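Local structure of protein LIN-41 (Caenorhabditis elegans, 4UMG) at residues T118-S121 / G122-T125; S10-G14 / D15-K19. The protein controls the onset of developmental plasticity in the worm as a TRIM-NHL protein, and is represented here by its filamin domain. All blocks are in the same frame, centred on the assembly; numbering follows the deposited sequence.

Contact 1: residues T118-S121 / G122-T125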
loop_
_atom_site.group_PDB
_atom_site.type_symbol
_atom_site.label_atom_id
_atom_site.label_comp_id
_atom_site.label_asym_id
_atom_site.label_seq_id
_atom_site.Cartn_x
_atom_site.Cartn_y
_atom_site.Cartn_z
ATOM N N THR A 118 3.896 12.005 4.027
ATOM C CA THR A 118 3.227 11.680 5.286
ATOM C C THR A 118 2.539 10.325 5.208
ATOM O O THR A 118 1.779 10.119 4.271
ATOM C CB THR A 118 2.172 12.777 5.628
ATOM O OG1 THR A 118 2.843 14.016 5.837
ATOM C CG2 THR A 118 1.326 12.407 6.863
ATOM N N PRO A 119 2.685 9.438 6.219
ATOM C CA PRO A 119 1.978 8.136 6.170
ATOM C C PRO A 119 0.472 8.301 6.060
ATOM O O PRO A 119 -0.102 9.185 6.734
ATOM C CB PRO A 119 2.336 7.476 7.503
ATOM C CG PRO A 119 3.685 8.097 7.876
ATOM C CD PRO A 119 3.557 9.537 7.411
ATOM N N ILE A 120 -0.172 7.467 5.215
ATOM C CA ILE A 120 -1.623 7.552 5.079
ATOM C C ILE A 120 -2.292 6.967 6.300
ATOM O O ILE A 120 -1.610 6.371 7.135
ATOM C CB ILE A 120 -2.127 6.909 3.779
ATOM C CG1 ILE A 120 -1.842 5.358 3.731
ATOM C CG2 ILE A 120 -1.548 7.673 2.578
ATOM C CD1 ILE A 120 -2.609 4.593 2.642
ATOM N N SER A 121 -3.644 7.072 6.383
ATOM C CA SER A 121 -4.338 6.509 7.543
ATOM C C SER A 121 -4.058 5.012 7.626
ATOM O O SER A 121 -4.118 4.303 6.621
ATOM C CB SER A 121 -5.841 6.766 7.451
ATOM O OG SER A 121 -6.386 6.050 6.362
ATOM N N GLY A 122 -3.685 4.559 8.800
ATOM C CA GLY A 122 -3.428 3.148 9.019
ATOM C C GLY A 122 -2.017 2.683 8.745
ATOM O O GLY A 122 -1.747 1.502 8.942
ATOM N N CYS A 123 -1.101 3.591 8.318
ATOM C CA CYS A 123 0.298 3.210 8.006
ATOM C C CYS A 123 1.326 3.823 8.973
ATOM O O CYS A 123 1.069 4.910 9.503
ATOM C CB CYS A 123 0.644 3.533 6.557
ATOM S SG CYS A 123 -0.164 2.455 5.360
ATOM N N PRO A 124 2.471 3.152 9.248
ATOM C CA PRO A 124 2.896 1.838 8.707
ATOM C C PRO A 124 2.151 0.704 9.380
ATOM O O PRO A 124 1.613 0.876 10.493
ATOM C CB PRO A 124 4.376 1.765 9.068
ATOM C CG PRO A 124 4.493 2.616 10.343
ATOM C CD PRO A 124 3.484 3.720 10.160
ATOM N N THR A 125 2.132 -0.446 8.721
ATOM C CA THR A 125 1.404 -1.577 9.239
ATOM C C THR A 125 2.095 -2.919 8.875
ATOM O O THR A 125 3.040 -2.940 8.087
ATOM C CB THR A 125 -0.042 -1.493 8.715
ATOM O OG1 THR A 125 -0.795 -2.541 9.313
ATOM C CG2 THR A 125 -0.117 -1.548 7.173
#

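Contact 2: residues S10-G14 / D15-K19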
loop_
_atom_site.group_PDB
_atom_site.type_symbol
_atom_site.label_atom_id
_atom_site.label_comp_id
_atom_site.label_asym_id
_atom_site.label_seq_id
_atom_site.Cartn_x
_atom_site.Cartn_y
_atom_site.Cartn_z
ATOM N N SER A 10 -6.614 9.562 2.893
ATOM C CA SER A 10 -6.302 8.425 2.011
ATOM C C SER A 10 -6.178 7.148 2.840
ATOM O O SER A 10 -5.714 7.193 3.982
ATOM C CB SER A 10 -5.044 8.696 1.192
ATOM O OG SER A 10 -5.303 9.848 0.402
ATOM N N SER A 11 -6.625 6.009 2.299
ATOM C CA SER A 11 -6.596 4.773 3.072
ATOM C C SER A 11 -6.508 3.541 2.208
ATOM O O SER A 11 -6.882 3.577 1.037
ATOM C CB SER A 11 -7.876 4.659 3.904
ATOM O OG SER A 11 -9.011 4.710 3.057
ATOM N N ILE A 12 -6.147 2.419 2.826
ATOM C CA ILE A 12 -6.142 1.120 2.139
ATOM C C ILE A 12 -7.599 0.640 2.105
ATOM O O ILE A 12 -8.327 0.802 3.093
ATOM C CB ILE A 12 -5.216 0.109 2.866
ATOM C CG1 ILE A 12 -3.745 0.598 2.913
ATOM C CG2 ILE A 12 -5.348 -1.305 2.262
ATOM C CD1 ILE A 12 -2.864 -0.058 4.022
ATOM N N VAL A 13 -8.013 0.065 0.972
ATOM C CA VAL A 13 -9.366 -0.468 0.764
ATOM C C VAL A 13 -9.439 -1.881 1.373
ATOM O O VAL A 13 -8.788 -2.804 0.879
ATOM C CB VAL A 13 -9.752 -0.454 -0.740
ATOM C CG1 VAL A 13 -11.147 -1.051 -0.975
ATOM C CG2 VAL A 13 -9.674 0.954 -1.314
ATOM N N GLY A 14 -10.206 -2.020 2.450
ATOM C CA GLY A 14 -10.418 -3.292 3.138
ATOM C C GLY A 14 -9.259 -3.739 4.009
ATOM O O GLY A 14 -8.267 -3.014 4.169
ATOM N N ASP A 15 -9.396 -4.930 4.610
ATOM C CA ASP A 15 -8.353 -5.500 5.466
ATOM C C ASP A 15 -7.721 -6.765 4.865
ATOM O O ASP A 15 -6.957 -7.444 5.552
ATOM C CB ASP A 15 -8.868 -5.742 6.900
ATOM C CG ASP A 15 -9.174 -4.479 7.675
ATOM O OD1 ASP A 15 -8.224 -3.876 8.225
ATOM O OD2 ASP A 15 -10.367 -4.118 7.775
ATOM N N SER A 16 -8.010 -7.072 3.574
ATOM C CA SER A 16 -7.426 -8.234 2.881
ATOM C C SER A 16 -5.886 -8.193 2.891
ATOM O O SER A 16 -5.240 -9.241 2.988
ATOM C CB SER A 16 -7.949 -8.336 1.447
ATOM O OG SER A 16 -7.286 -7.423 0.585
ATOM N N PHE A 17 -5.313 -6.980 2.830
ATOM C CA PHE A 17 -3.862 -6.707 2.827
ATOM C C PHE A 17 -3.095 -7.302 4.018
ATOM O O PHE A 17 -1.883 -7.534 3.917
ATOM C CB PHE A 17 -3.614 -5.188 2.748
ATOM C CG PHE A 17 -3.807 -4.404 4.027
ATOM C CD1 PHE A 17 -5.073 -3.998 4.429
ATOM C CD2 PHE A 17 -2.720 -4.064 4.825
ATOM C CE1 PHE A 17 -5.251 -3.280 5.616
ATOM C CE2 PHE A 17 -2.900 -3.357 6.015
ATOM C CZ PHE A 17 -4.162 -2.964 6.401
ATOM N N LYS A 18 -3.782 -7.494 5.161
ATOM C CA LYS A 18 -3.154 -8.012 6.389
ATOM C C LYS A 18 -2.613 -9.435 6.262
ATOM O O LYS A 18 -1.762 -9.859 7.048
ATOM C CB LYS A 18 -4.148 -7.938 7.569
ATOM C CG LYS A 18 -4.521 -6.513 8.002
ATOM C CD LYS A 18 -3.389 -5.783 8.760
ATOM C CE LYS A 18 -2.962 -6.449 10.054
ATOM N NZ LYS A 18 -1.635 -5.955 10.501
ATOM N N LYS A 19 -3.126 -10.187 5.294
ATOM C CA LYS A 19 -2.767 -11.575 5.101
ATOM C C LYS A 19 -2.497 -11.848 3.639
ATOM O O LYS A 19 -3.268 -11.434 2.771
ATOM C CB LYS A 19 -3.896 -12.497 5.616
ATOM C CG LYS A 19 -4.045 -12.472 7.134
ATOM C CD LYS A 19 -5.133 -13.421 7.631
ATOM C CE LYS A 19 -5.321 -13.327 9.134
ATOM N NZ LYS A 19 -4.078 -13.651 9.894
HETATM O O HOH W 1 -6.761 -4.564 1.705
#

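Contact 1: residues T118-S121 / G122-T125
Ile120 and Cys123 face each other across a type II beta turn with Ser121 and Gly122 at its corners. One backbone bond closes it: Cys123 N donates to Ile120 O at 3.1 Å with an N-H...O angle of 154°. Gly122 occupies the corner with positive phi; a type II bend favours glycine at its third position, and here a CB would collide with Ser121 O.

The Cys123 side chain can be followed in two steps. Its CB points back at the first arm and lies 3.7 Å from Ile120 O, the same oxygen that accepts the closing bond. At the tip, SG is anti to the carbonyl carbon and beside the backbone N (chi1 -71°), which brings it to 3.7 Å from Ile120 CG1. The isoleucine offers this methylene because CG1 is held between its own backbone N and carbonyl carbon. Higher up the arms, Pro119 CB comes within 3.5 Å of Cys123 O, and the peptide bond that follows this carbonyl is cis, leading into Pro124. Ser121 CB points away from the second arm, and its OG hydrogen-bonds to Ser10 O.

The run Ile-Ser-Gly-Cys-Pro resembles the Ile-Pro-Gly-Ser-Pro signature of the last strand of filamin repeats, and the turn interrupts strand 118-130 near its start, within the hairpin it forms with strand 107-115. Thiol against aliphatic carbon, beside a single amide-carbonyl bond, makes this an uncharged contact: main-chain geometry sets the bend, while sulfur and hydrocarbon pack against each other on one face of it.

Contact 2: residues S10-G14 / D15-K19
Between Ile12 and Phe17 the backbone leaves an extended path, passes Gly14 at positive phi (77°) and enters a short 3-10 segment, 16-18, in which Lys18 N bonds to Asp15 O at 3.2 Å. A water spans the bend, donating to Val13 O and accepting from Phe17 N at 3.0 Å. Ile12 and Phe17 then cross at about a right angle. Ile12 CD1 sits over one face of the ring, 4.0 Å from its centroid and 15° off the normal, a CH-pi contact, while Ile12 CG2 lies 3.5 Å from Phe17 CD1. In this filamin-type immunoglobulin-like sandwich the bend carries the chain from strand 11-12, paired with strand 26-31, to strand 19-21, which runs parallel to strand 118-130. With chi1 at 77°, Phe17 swings its ring back toward Ile12, and Gly14 O meets the ring edge in its plane, 3.4 Å from Phe17 CD1. With the ring cut back to an alanine here, Ile12 CD1 would probably lose its CH-pi partner and a gap would be likely to open beside Ile12 and Gly14 O. Lys18 CG lies over the rim of the opposite face, and the NZ of that lysine reaches Thr126 O.

In the fold
Both contacts are local bends near the surface of the same sandwich, yet they differ in depth: contact 1 includes the buried Ile120, whereas none of the residues touching in contact 2 is buried. Contact 1 is closed by a direct backbone bond; contact 2 has a water bridging its bend and relies on an aromatic face. Both turn side chains onto strand 107-115, contact 1 through Ile120 and Cys123, contact 2 through Ile12 and Phe17. They also meet directly. Besides the link from Ser121 to Ser10, Thr125 CG2 packs 3.5 Å from Phe17 CE2, so strand 118-130 meets residues 10-19 at several places, in the turn that interrupts it and beyond.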